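PDB 6A4V: 49 protein from Murid herpesvirus 4, which probably acts in virus replication as an interaction partner of host poly(ADP-ribose) polymerase 1. Local coordinates for residues 112-117 / 141-145; 197-202 / 222-226; 254-258 / 279-283. All coordinates share one frame; numbering follows the deposited sequence.

Contact 1. Residues 112-117 / 141-145; sequences KFQRIL and NLLGC
The backbone O of Phe113 accepts the helical N-H of Leu117, and CD2 of Leu142 from the other helix also rests against it at 3.6 Å. The same methyl sits squarely over the Phe113 ring, 3.7 Å from its centroid and only 4° off the normal, a textbook CH-pi contact. Phe113 can offer this face because its CG lies anti to the backbone N (chi1 -152°), which swings the ring toward the neighbouring helix; CB of Cys145 then meets the ring edge in plane. This is antiparallel packing of two helices in an all-helical fold, their local axes 9.7 Å apart at 169°. Leucine suits its place because it projects one methyl far enough to meet the ring, CG2 of Ile116 (3.6 Å) and CG of Leu117 (3.7 Å) at once, while CD1 lies beside Leu117 CD2. Behind this layer, Leu213 and Leu220 of helix 213-235 cover Phe113 and Leu142 respectively. Toward the outer side apolar and polar groups mix. CD1 of Ile116 lies across CB of Asn141 at 3.9 Å, while ND2 of Asn141 is turned back to hydrogen-bond Ile137 O on its own helix, and the exposed Lys112 brings NZ to 4.0 Å from Asn141 OD1.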
ATOM      1  N   LYS B 112      -6.024  43.975   1.927  1.00 76.87           N
ATOM      2  CA  LYS B 112      -6.643  43.320   3.082  1.00 70.18           C
ATOM      3  C   LYS B 112      -6.533  41.812   2.827  1.00 62.25           C
ATOM      4  O   LYS B 112      -5.890  41.105   3.607  1.00 77.50           O
ATOM      5  CB  LYS B 112      -8.082  43.774   3.355  1.00 71.94           C
ATOM      6  CG  LYS B 112      -8.539  43.564   4.799  1.00 77.06           C
ATOM      7  CD  LYS B 112     -10.061  43.460   4.997  1.00 80.55           C
ATOM      8  CE  LYS B 112     -10.453  43.252   6.450  1.00 81.08           C
ATOM      9  NZ  LYS B 112     -11.665  42.406   6.603  1.00 75.82           N
ATOM     10  N   PHE B 113      -7.096  41.359   1.699  1.00 56.97           N
ATOM     11  CA  PHE B 113      -6.944  39.968   1.198  1.00 55.91           C
ATOM     12  C   PHE B 113      -5.520  39.460   1.417  1.00 54.50           C
ATOM     13  O   PHE B 113      -5.302  38.339   1.887  1.00 60.74           O
ATOM     14  CB  PHE B 113      -7.269  39.900  -0.288  1.00 59.45           C
ATOM     15  CG  PHE B 113      -7.784  38.579  -0.786  1.00 57.25           C
ATOM     16  CD1 PHE B 113      -6.911  37.613  -1.247  1.00 53.20           C
ATOM     17  CD2 PHE B 113      -9.146  38.356  -0.897  1.00 61.75           C
ATOM     18  CE1 PHE B 113      -7.393  36.404  -1.720  1.00 62.71           C
ATOM     19  CE2 PHE B 113      -9.631  37.155  -1.398  1.00 62.96           C
ATOM     20  CZ  PHE B 113      -8.751  36.176  -1.790  1.00 67.52           C
ATOM     21  N   GLN B 114      -4.533  40.306   1.143  1.00 49.79           N
ATOM     22  CA  GLN B 114      -3.169  39.866   1.334  1.00 56.06           C
ATOM     23  C   GLN B 114      -2.943  39.608   2.826  1.00 46.68           C
ATOM     24  O   GLN B 114      -2.409  38.577   3.184  1.00 59.11           O
ATOM     25  CB  GLN B 114      -2.149  40.836   0.723  1.00 59.70           C
ATOM     26  CG  GLN B 114      -0.684  40.371   0.841  1.00 75.07           C
ATOM     27  CD  GLN B 114      -0.412  38.980   0.300  1.00 77.71           C
ATOM     28  OE1 GLN B 114      -0.920  38.577  -0.755  1.00 73.80           O
ATOM     29  NE2 GLN B 114       0.390  38.218   1.032  1.00 61.82           N
ATOM     30  N   ARG B 115      -3.379  40.524   3.699  1.00 52.40           N
ATOM     31  CA  ARG B 115      -2.979  40.496   5.161  1.00 54.97           C
ATOM     32  C   ARG B 115      -3.494  39.233   5.887  1.00 46.54           C
ATOM     33  O   ARG B 115      -2.898  38.773   6.865  1.00 45.12           O
ATOM     34  CB  ARG B 115      -3.457  41.780   5.849  1.00 63.54           C
ATOM     35  CG  ARG B 115      -2.324  42.666   6.353  1.00 73.81           C
ATOM     36  CD  ARG B 115      -2.828  43.949   7.009  1.00 82.43           C
ATOM     37  NE  ARG B 115      -3.165  44.995   6.043  1.00 85.38           N
ATOM     38  CZ  ARG B 115      -4.402  45.364   5.682  1.00 85.74           C
ATOM     39  NH1 ARG B 115      -5.466  44.712   6.118  1.00 84.86           N
ATOM     40  NH2 ARG B 115      -4.570  46.390   4.865  1.00 85.01           N
ATOM     41  N   ILE B 116      -4.601  38.693   5.379  1.00 37.46           N
ATOM     42  CA  ILE B 116      -5.310  37.583   5.911  1.00 44.69           C
ATOM     43  C   ILE B 116      -4.560  36.307   5.482  1.00 46.50           C
ATOM     44  O   ILE B 116      -4.096  35.529   6.344  1.00 51.09           O
ATOM     45  CB  ILE B 116      -6.766  37.657   5.404  1.00 41.21           C
ATOM     46  CG1 ILE B 116      -7.552  38.863   5.948  1.00 46.63           C
ATOM     47  CG2 ILE B 116      -7.499  36.391   5.700  1.00 39.99           C
ATOM     48  CD1 ILE B 116      -8.931  39.058   5.266  1.00 44.33           C
ATOM     49  N   LEU B 117      -4.330  36.191   4.170  1.00 43.06           N
ATOM     50  CA  LEU B 117      -3.410  35.208   3.538  1.00 37.29           C
ATOM     51  C   LEU B 117      -2.141  35.104   4.379  1.00 36.27           C
ATOM     52  O   LEU B 117      -1.801  34.058   4.965  1.00 32.35           O
ATOM     53  CB  LEU B 117      -3.178  35.638   2.081  1.00 38.06           C
ATOM     54  CG  LEU B 117      -4.404  35.451   1.176  1.00 43.99           C
ATOM     55  CD1 LEU B 117      -4.139  35.870  -0.273  1.00 52.81           C
ATOM     56  CD2 LEU B 117      -4.889  34.042   1.191  1.00 41.65           C
ATOM     57  N   ASN B 141     -13.531  35.425   5.978  1.00 35.04           N
ATOM     58  CA  ASN B 141     -13.140  36.793   5.686  1.00 41.47           C
ATOM     59  C   ASN B 141     -12.550  37.034   4.298  1.00 43.54           C
ATOM     60  O   ASN B 141     -12.652  38.199   3.803  1.00 36.80           O
ATOM     61  CB  ASN B 141     -12.157  37.321   6.711  1.00 41.72           C
ATOM     62  CG  ASN B 141     -12.912  37.816   7.920  1.00 48.66           C
ATOM     63  OD1 ASN B 141     -13.085  39.014   8.057  1.00 46.20           O
ATOM     64  ND2 ASN B 141     -13.360  36.904   8.781  1.00 45.10           N
ATOM     65  N   LEU B 142     -11.845  36.048   3.703  1.00 47.06           N
ATOM     66  CA  LEU B 142     -11.353  36.270   2.355  1.00 47.37           C
ATOM     67  C   LEU B 142     -12.602  36.343   1.474  1.00 43.27           C
ATOM     68  O   LEU B 142     -12.716  37.183   0.589  1.00 51.05           O
ATOM     69  CB  LEU B 142     -10.360  35.199   1.865  1.00 43.29           C
ATOM     70  CG  LEU B 142      -9.048  35.074   2.632  1.00 40.50           C
ATOM     71  CD1 LEU B 142      -8.535  33.654   2.601  1.00 49.69           C
ATOM     72  CD2 LEU B 142      -7.977  36.011   2.125  1.00 34.74           C
ATOM     73  N   LEU B 143     -13.546  35.467   1.753  1.00 46.86           N
ATOM     74  CA  LEU B 143     -14.818  35.422   1.033  1.00 54.09           C
ATOM     75  C   LEU B 143     -15.541  36.779   1.111  1.00 60.55           C
ATOM     76  O   LEU B 143     -16.135  37.235   0.109  1.00 67.23           O
ATOM     77  CB  LEU B 143     -15.666  34.285   1.606  1.00 49.17           C
ATOM     78  CG  LEU B 143     -15.268  32.897   1.117  1.00 60.20           C
ATOM     79  CD1 LEU B 143     -16.035  31.809   1.865  1.00 59.15           C
ATOM     80  CD2 LEU B 143     -15.496  32.771  -0.383  1.00 59.73           C
ATOM     81  N   GLY B 144     -15.444  37.443   2.268  1.00 57.49           N
ATOM     82  CA  GLY B 144     -16.199  38.657   2.532  1.00 61.89           C
ATOM     83  C   GLY B 144     -15.730  39.811   1.662  1.00 68.63           C
ATOM     84  O   GLY B 144     -16.547  40.652   1.233  1.00 71.50           O
ATOM     85  N   CYS B 145     -14.415  39.843   1.404  1.00 68.58           N
ATOM     86  CA  CYS B 145     -13.824  40.699   0.403  1.00 59.95           C
ATOM     87  C   CYS B 145     -14.548  40.525  -0.956  1.00 65.05           C
ATOM     88  O   CYS B 145     -14.939  41.499  -1.590  1.00 54.55           O
ATOM     89  CB  CYS B 145     -12.335  40.412   0.285  1.00 52.37           C
ATOM     90  SG  CYS B 145     -11.444  40.605   1.847  1.00 56.99           S
TER

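Contact 2. Residues 197-202 / 222-226; sequences TFLKYS and YWVSV
Tyr222 and Phe198 meet through different first torsions: CG of Tyr222 stands anti to its own N (chi1 169°), sending the phenol toward the other helix, while CG of Phe198 lies beside its N (chi1 -80°), which sets the ring edge beside the Tyr222 hydroxyl. The setting is an antiparallel helix pair, helix 195-203 against helix 213-235, in the interior of an all-helical fold. With the local axes 11.5 Å apart, large aromatic residues are well suited to span the space between the backbones. The Tyr222 hydroxyl donates to Phe198 O at 2.5 Å, a short bond lying in the carbonyl plane on a lone pair, with a C=O to donor angle of 118°. That oxygen also receives a weak bond from Ser202 N of its own helix, so the carbonyl is shared between the helical ladder and the phenol. Val226 packs on the Phe198 ring: CG1 sits over one face, offset toward the rim, in a CH-pi contact 4.1 Å from the centroid, and CG2 reaches CD1 at 3.5 Å. Trp223 brings CZ2 and CH2 to Leu199, whose side chain crosses it at about a right angle, CD2 3.8 Å from CZ2. Leu93, Leu96 and Ile97 of helix 89-104 pack on the same indole, and Leu199 also touches Glu300 of the second subunit. Ser202, small enough to fit beside the indole, places CB 3.7 Å from Trp223 CZ2; its OG, hydrogen-bonded to Glu206, lies near the plane of the indole at its edge, 3.6 Å from NE1.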
ATOM      1  N   THR B 197      -8.824  10.004  -1.989  1.00 39.51           N
ATOM      2  CA  THR B 197     -10.203  10.331  -2.376  1.00 42.10           C
ATOM      3  C   THR B 197     -10.517  11.829  -2.258  1.00 43.42           C
ATOM      4  O   THR B 197     -11.221  12.376  -3.098  1.00 47.89           O
ATOM      5  CB  THR B 197     -11.165   9.449  -1.599  1.00 33.21           C
ATOM      6  OG1 THR B 197     -10.667   8.139  -1.898  1.00 28.99           O
ATOM      7  CG2 THR B 197     -12.593   9.625  -2.008  1.00 33.20           C
ATOM      8  N   PHE B 198     -10.034  12.510  -1.228  1.00 45.98           N
ATOM      9  CA  PHE B 198     -10.458  13.905  -1.066  1.00 42.77           C
ATOM     10  C   PHE B 198      -9.814  14.734  -2.180  1.00 49.18           C
ATOM     11  O   PHE B 198     -10.425  15.714  -2.656  1.00 48.73           O
ATOM     12  CB  PHE B 198     -10.127  14.480   0.307  1.00 39.58           C
ATOM     13  CG  PHE B 198     -11.069  14.111   1.414  1.00 37.84           C
ATOM     14  CD1 PHE B 198     -12.351  14.611   1.420  1.00 39.73           C
ATOM     15  CD2 PHE B 198     -10.681  13.265   2.438  1.00 42.73           C
ATOM     16  CE1 PHE B 198     -13.229  14.276   2.418  1.00 36.33           C
ATOM     17  CE2 PHE B 198     -11.599  12.855   3.393  1.00 41.38           C
ATOM     18  CZ  PHE B 198     -12.843  13.421   3.415  1.00 38.10           C
ATOM     19  N   LEU B 199      -8.599  14.323  -2.574  1.00 51.34           N
ATOM     20  CA  LEU B 199      -7.850  14.871  -3.709  1.00 50.48           C
ATOM     21  C   LEU B 199      -8.651  14.699  -4.986  1.00 50.55           C
ATOM     22  O   LEU B 199      -8.862  15.636  -5.765  1.00 59.27           O
ATOM     23  CB  LEU B 199      -6.502  14.153  -3.827  1.00 48.80           C
ATOM     24  CG  LEU B 199      -5.428  14.699  -2.895  1.00 49.36           C
ATOM     25  CD1 LEU B 199      -4.243  13.756  -2.755  1.00 41.17           C
ATOM     26  CD2 LEU B 199      -4.949  16.043  -3.389  1.00 47.79           C
ATOM     27  N   LYS B 200      -9.047  13.465  -5.224  1.00 59.19           N
ATOM     28  CA  LYS B 200      -9.824  13.152  -6.383  1.00 56.82           C
ATOM     29  C   LYS B 200     -10.980  14.168  -6.517  1.00 55.09           C
ATOM     30  O   LYS B 200     -11.088  14.818  -7.546  1.00 61.94           O
ATOM     31  CB  LYS B 200     -10.227  11.681  -6.284  1.00 56.36           C
ATOM     32  CG  LYS B 200     -10.853  11.081  -7.531  1.00 64.68           C
ATOM     33  CD  LYS B 200     -12.122  10.324  -7.258  1.00 66.13           C
ATOM     34  CE  LYS B 200     -12.659   9.589  -8.469  1.00 75.53           C
ATOM     35  NZ  LYS B 200     -13.793   8.710  -8.085  1.00 81.62           N
ATOM     36  N   TYR B 201     -11.816  14.370  -5.486  1.00 52.07           N
ATOM     37  CA  TYR B 201     -13.018  15.262  -5.647  1.00 51.60           C
ATOM     38  C   TYR B 201     -12.609  16.746  -5.578  1.00 53.46           C
ATOM     39  O   TYR B 201     -13.418  17.638  -5.850  1.00 68.17           O
ATOM     40  CB  TYR B 201     -14.128  14.950  -4.641  1.00 51.47           C
ATOM     41  CG  TYR B 201     -14.782  13.604  -4.839  1.00 68.52           C
ATOM     42  CD1 TYR B 201     -14.063  12.433  -4.660  1.00 74.91           C
ATOM     43  CD2 TYR B 201     -16.117  13.481  -5.195  1.00 76.69           C
ATOM     44  CE1 TYR B 201     -14.637  11.183  -4.835  1.00 78.38           C
ATOM     45  CE2 TYR B 201     -16.709  12.237  -5.380  1.00 92.80           C
ATOM     46  CZ  TYR B 201     -15.963  11.081  -5.207  1.00 85.88           C
ATOM     47  OH  TYR B 201     -16.498   9.841  -5.383  1.00 79.83           O
ATOM     48  N   SER B 202     -11.357  17.021  -5.234  1.00 39.40           N
ATOM     49  CA  SER B 202     -10.816  18.375  -5.332  1.00 53.32           C
ATOM     50  C   SER B 202     -10.714  18.760  -6.806  1.00 60.02           C
ATOM     51  O   SER B 202     -11.019  19.906  -7.228  1.00 60.03           O
ATOM     52  CB  SER B 202      -9.484  18.486  -4.642  1.00 50.71           C
ATOM     53  OG  SER B 202      -8.680  19.470  -5.247  1.00 73.43           O
ATOM     54  N   TYR B 222     -12.946  23.866   0.910  1.00 49.25           N
ATOM     55  CA  TYR B 222     -13.063  22.409   0.903  1.00 49.56           C
ATOM     56  C   TYR B 222     -11.883  21.843   1.699  1.00 49.42           C
ATOM     57  O   TYR B 222     -12.067  21.023   2.549  1.00 57.96           O
ATOM     58  CB  TYR B 222     -13.076  21.929  -0.550  1.00 41.87           C
ATOM     59  CG  TYR B 222     -12.938  20.448  -0.782  1.00 44.63           C
ATOM     60  CD1 TYR B 222     -14.060  19.639  -0.899  1.00 40.00           C
ATOM     61  CD2 TYR B 222     -11.697  19.860  -0.957  1.00 38.26           C
ATOM     62  CE1 TYR B 222     -13.946  18.288  -1.172  1.00 38.91           C
ATOM     63  CE2 TYR B 222     -11.571  18.510  -1.257  1.00 42.80           C
ATOM     64  CZ  TYR B 222     -12.703  17.712  -1.336  1.00 42.71           C
ATOM     65  OH  TYR B 222     -12.627  16.370  -1.607  1.00 35.92           O
ATOM     66  N   TRP B 223     -10.684  22.361   1.444  1.00 44.42           N
ATOM     67  CA  TRP B 223      -9.530  21.871   2.153  1.00 51.07           C
ATOM     68  C   TRP B 223      -9.516  22.297   3.618  1.00 51.02           C
ATOM     69  O   TRP B 223      -8.959  21.587   4.447  1.00 45.65           O
ATOM     70  CB  TRP B 223      -8.231  22.240   1.454  1.00 50.68           C
ATOM     71  CG  TRP B 223      -8.061  21.393   0.236  1.00 49.60           C
ATOM     72  CD1 TRP B 223      -8.176  21.788  -1.061  1.00 53.89           C
ATOM     73  CD2 TRP B 223      -7.788  19.990   0.199  1.00 51.16           C
ATOM     74  NE1 TRP B 223      -7.978  20.734  -1.902  1.00 45.87           N
ATOM     75  CE2 TRP B 223      -7.719  19.618  -1.157  1.00 55.02           C
ATOM     76  CE3 TRP B 223      -7.487  19.031   1.169  1.00 51.54           C
ATOM     77  CZ2 TRP B 223      -7.440  18.307  -1.559  1.00 51.72           C
ATOM     78  CZ3 TRP B 223      -7.183  17.751   0.774  1.00 37.64           C
ATOM     79  CH2 TRP B 223      -7.212  17.385  -0.568  1.00 50.93           C
ATOM     80  N   VAL B 224     -10.162  23.408   3.956  1.00 48.89           N
ATOM     81  CA  VAL B 224     -10.227  23.749   5.347  1.00 46.86           C
ATOM     82  C   VAL B 224     -11.148  22.720   6.010  1.00 40.56           C
ATOM     83  O   VAL B 224     -10.871  22.238   7.059  1.00 45.43           O
ATOM     84  CB  VAL B 224     -10.739  25.187   5.582  1.00 48.47           C
ATOM     85  CG1 VAL B 224     -11.448  25.322   6.909  1.00 50.12           C
ATOM     86  CG2 VAL B 224      -9.642  26.227   5.506  1.00 46.18           C
ATOM     87  N   SER B 225     -12.284  22.458   5.385  1.00 37.19           N
ATOM     88  CA  SER B 225     -13.238  21.530   5.883  1.00 43.87           C
ATOM     89  C   SER B 225     -12.550  20.161   6.060  1.00 43.96           C
ATOM     90  O   SER B 225     -12.674  19.569   7.070  1.00 40.18           O
ATOM     91  CB  SER B 225     -14.447  21.401   4.992  1.00 42.76           C
ATOM     92  OG  SER B 225     -14.907  22.662   4.485  1.00 46.04           O
ATOM     93  N   VAL B 226     -11.879  19.677   5.022  1.00 38.53           N
ATOM     94  CA  VAL B 226     -11.208  18.416   5.089  1.00 37.99           C
ATOM     95  C   VAL B 226     -10.192  18.463   6.227  1.00 33.43           C
ATOM     96  O   VAL B 226     -10.073  17.539   6.992  1.00 37.53           O
ATOM     97  CB  VAL B 226     -10.500  18.028   3.780  1.00 34.70           C
ATOM     98  CG1 VAL B 226      -9.646  16.793   4.011  1.00 38.55           C
ATOM     99  CG2 VAL B 226     -11.472  17.808   2.654  1.00 31.81           C
TER

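Contact 3. Residues 254-258 / 279-283; sequences VKELE and LSNLN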
ATOM      1  N   VAL B 254     -11.445 -15.944  12.779  1.00 27.64           N
ATOM      2  CA  VAL B 254     -10.572 -17.113  12.565  1.00 28.97           C
ATOM      3  C   VAL B 254     -10.943 -18.214  13.585  1.00 39.49           C
ATOM      4  O   VAL B 254     -11.042 -19.399  13.237  1.00 39.30           O
ATOM      5  CB  VAL B 254      -9.073 -16.702  12.541  1.00 35.30           C
ATOM      6  CG1 VAL B 254      -8.148 -17.916  12.524  1.00 27.80           C
ATOM      7  CG2 VAL B 254      -8.777 -15.856  11.273  1.00 35.72           C
ATOM      8  N   LYS B 255     -11.203 -17.848  14.856  1.00 39.45           N
ATOM      9  CA  LYS B 255     -11.545 -18.931  15.833  1.00 47.43           C
ATOM     10  C   LYS B 255     -12.873 -19.614  15.489  1.00 43.62           C
ATOM     11  O   LYS B 255     -12.927 -20.800  15.616  1.00 31.71           O
ATOM     12  CB  LYS B 255     -11.495 -18.433  17.267  1.00 44.83           C
ATOM     13  CG  LYS B 255     -10.078 -18.606  17.816  1.00 50.14           C
ATOM     14  CD  LYS B 255      -9.678 -17.532  18.730  1.00 65.71           C
ATOM     15  CE  LYS B 255      -8.186 -17.462  18.972  1.00 78.59           C
ATOM     16  NZ  LYS B 255      -7.847 -16.125  19.532  1.00 94.88           N
ATOM     17  N   GLU B 256     -13.862 -18.837  15.018  1.00 38.65           N
ATOM     18  CA  GLU B 256     -15.074 -19.326  14.564  1.00 36.43           C
ATOM     19  C   GLU B 256     -14.825 -20.327  13.440  1.00 48.44           C
ATOM     20  O   GLU B 256     -15.385 -21.399  13.483  1.00 42.72           O
ATOM     21  CB  GLU B 256     -15.986 -18.209  14.058  1.00 37.67           C
ATOM     22  CG  GLU B 256     -17.182 -18.752  13.324  1.00 43.43           C
ATOM     23  CD  GLU B 256     -18.221 -17.793  12.782  1.00 41.30           C
ATOM     24  OE1 GLU B 256     -19.377 -18.193  12.813  1.00 53.71           O
ATOM     25  OE2 GLU B 256     -17.883 -16.702  12.261  1.00 47.75           O
ATOM     26  N   LEU B 257     -14.050 -19.939  12.408  1.00 47.08           N
ATOM     27  CA  LEU B 257     -13.798 -20.827  11.297  1.00 44.60           C
ATOM     28  C   LEU B 257     -13.208 -22.149  11.800  1.00 46.99           C
ATOM     29  O   LEU B 257     -13.524 -23.172  11.240  1.00 47.23           O
ATOM     30  CB  LEU B 257     -12.826 -20.180  10.310  1.00 46.93           C
ATOM     31  CG  LEU B 257     -12.289 -21.118   9.211  1.00 36.19           C
ATOM     32  CD1 LEU B 257     -13.248 -21.183   8.051  1.00 29.15           C
ATOM     33  CD2 LEU B 257     -10.954 -20.669   8.702  1.00 33.90           C
ATOM     34  N   GLU B 258     -12.256 -22.100  12.748  1.00 43.07           N
ATOM     35  CA  GLU B 258     -11.626 -23.330  13.235  1.00 45.68           C
ATOM     36  C   GLU B 258     -12.698 -24.250  13.867  1.00 55.12           C
ATOM     37  O   GLU B 258     -12.654 -25.474  13.753  1.00 40.05           O
ATOM     38  CB  GLU B 258     -10.561 -23.088  14.308  1.00 46.54           C
ATOM     39  CG  GLU B 258      -9.356 -22.283  13.910  1.00 47.66           C
ATOM     40  CD  GLU B 258      -8.371 -22.127  15.056  1.00 57.56           C
ATOM     41  OE1 GLU B 258      -8.834 -21.940  16.218  1.00 53.57           O
ATOM     42  OE2 GLU B 258      -7.142 -22.207  14.792  1.00 64.26           O
ATOM     43  N   LEU B 279      -5.090 -24.747   8.209  1.00 53.22           N
ATOM     44  CA  LEU B 279      -5.729 -24.199   9.335  1.00 44.95           C
ATOM     45  C   LEU B 279      -4.704 -23.945  10.430  1.00 43.21           C
ATOM     46  O   LEU B 279      -4.757 -22.933  11.049  1.00 30.30           O
ATOM     47  CB  LEU B 279      -6.889 -25.071   9.818  1.00 56.61           C
ATOM     48  CG  LEU B 279      -8.255 -24.619   9.322  1.00 61.87           C
ATOM     49  CD1 LEU B 279      -9.305 -25.645   9.708  1.00 72.42           C
ATOM     50  CD2 LEU B 279      -8.592 -23.253   9.904  1.00 65.79           C
ATOM     51  N   SER B 280      -3.735 -24.840  10.572  1.00 42.38           N
ATOM     52  CA  SER B 280      -2.776 -24.722  11.636  1.00 44.97           C
ATOM     53  C   SER B 280      -1.860 -23.532  11.337  1.00 40.60           C
ATOM     54  O   SER B 280      -1.538 -22.710  12.215  1.00 47.31           O
ATOM     55  CB  SER B 280      -1.989 -25.999  11.813  1.00 45.11           C
ATOM     56  OG  SER B 280      -1.069 -25.840  12.885  1.00 65.68           O
ATOM     57  N   ASN B 281      -1.521 -23.427  10.064  1.00 38.83           N
ATOM     58  CA  ASN B 281      -0.732 -22.336   9.520  1.00 40.62           C
ATOM     59  C   ASN B 281      -1.448 -20.997   9.781  1.00 32.02           C
ATOM     60  O   ASN B 281      -0.843 -20.051  10.308  1.00 33.82           O
ATOM     61  CB  ASN B 281      -0.534 -22.607   8.035  1.00 41.37           C
ATOM     62  CG  ASN B 281       0.602 -21.834   7.412  1.00 42.83           C
ATOM     63  OD1 ASN B 281       1.666 -21.675   8.020  1.00 40.31           O
ATOM     64  ND2 ASN B 281       0.349 -21.333   6.207  1.00 39.95           N
ATOM     65  N   LEU B 282      -2.729 -20.951   9.404  1.00 33.25           N
ATOM     66  CA  LEU B 282      -3.574 -19.777   9.564  1.00 37.53           C
ATOM     67  C   LEU B 282      -3.537 -19.331  11.013  1.00 37.39           C
ATOM     68  O   LEU B 282      -3.494 -18.145  11.326  1.00 43.70           O
ATOM     69  CB  LEU B 282      -5.032 -20.050   9.151  1.00 38.56           C
ATOM     70  CG  LEU B 282      -5.916 -18.798   9.313  1.00 40.23           C
ATOM     71  CD1 LEU B 282      -5.161 -17.585   8.755  1.00 36.88           C
ATOM     72  CD2 LEU B 282      -7.260 -18.932   8.606  1.00 42.26           C
ATOM     73  N   ASN B 283      -3.566 -20.315  11.913  1.00 43.61           N
ATOM     74  CA  ASN B 283      -3.641 -20.014  13.351  1.00 36.01           C
ATOM     75  C   ASN B 283      -2.334 -19.370  13.820  1.00 37.69           C
ATOM     76  O   ASN B 283      -2.364 -18.325  14.474  1.00 30.95           O
ATOM     77  CB  ASN B 283      -4.066 -21.263  14.132  1.00 51.73           C
ATOM     78  CG  ASN B 283      -3.796 -21.103  15.608  1.00 49.81           C
ATOM     79  OD1 ASN B 283      -4.460 -20.299  16.273  1.00 46.59           O
ATOM     80  ND2 ASN B 283      -2.719 -21.742  16.054  1.00 46.87           N
TER
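Glu258 reaches over the side of Leu279 toward Asn283, and its chain can be followed atom by atom. CB, 4.8 Å from Leu279 CD2, is a little beyond touching distance. CG lies beside the backbone N (chi1 -63°), a setting that turns the chain toward the other helix, where CG touches Leu279 CD2 at 4.2 Å. Beyond CG the chain is extended, so CD carries the carboxylate past the leucine toward Asn283, and OE2 ends 3.3 Å from CB of Asn283. The same oxygen is 3.6 Å from Asn283 OD1, and the carboxylate and amide planes are turned 36° from each other; as modelled, two oxygens are neighbours here, so this is a contact and not a hydrogen bond. Glutamate fits this position because its methylenes can lie along a leucine while its carboxylate remains at the partly exposed side. The helices form an antiparallel pair, 238-262 with 274-289, with local axes 11.0 Å apart and inclined at 159°, and beside the carboxylate runs a layer of branched aliphatic residues. Leu257 sends CD2 obliquely across Leu279 CD2 at 3.7 Å. Leu257 CD2 also meets Leu282 CD2, those two side chains standing at about a right angle. Further along, Val254 and Leu282 approach tip to tip, CG1 to CG at 4.0 Å. Neighbouring helices continue the layer: Leu257 rests on Val62, Cys65 and Leu66 of helix 61-85, and Leu282 on Ile301, Cys304 and Leu305 of helix 295-312. On the same helix as Leu282, Ser280 and Asn281 pack on Arg106 and Arg99 of the second subunit.

In the fold
All three contacts are antiparallel helix pairs, met in series along the chain and spread over an elongated molecule. Contact 2 lies nearest the middle, its centre 11 Å from that of the chain; contacts 1 and 3 lie on opposite sides of the chain's centre, their own centres 60 Å apart. Contact 1 is 21 Å from contact 2 between centres, and helix 213-235 connects them: it packs on Phe113 and Leu142 and itself carries 222-226. Contact 3 lies 41 Å from contact 2, centre to centre, its first segment on helix 238-262, the next helix in the chain. The second subunit touches residues of contacts 2 and 3 but neither segment of contact 1.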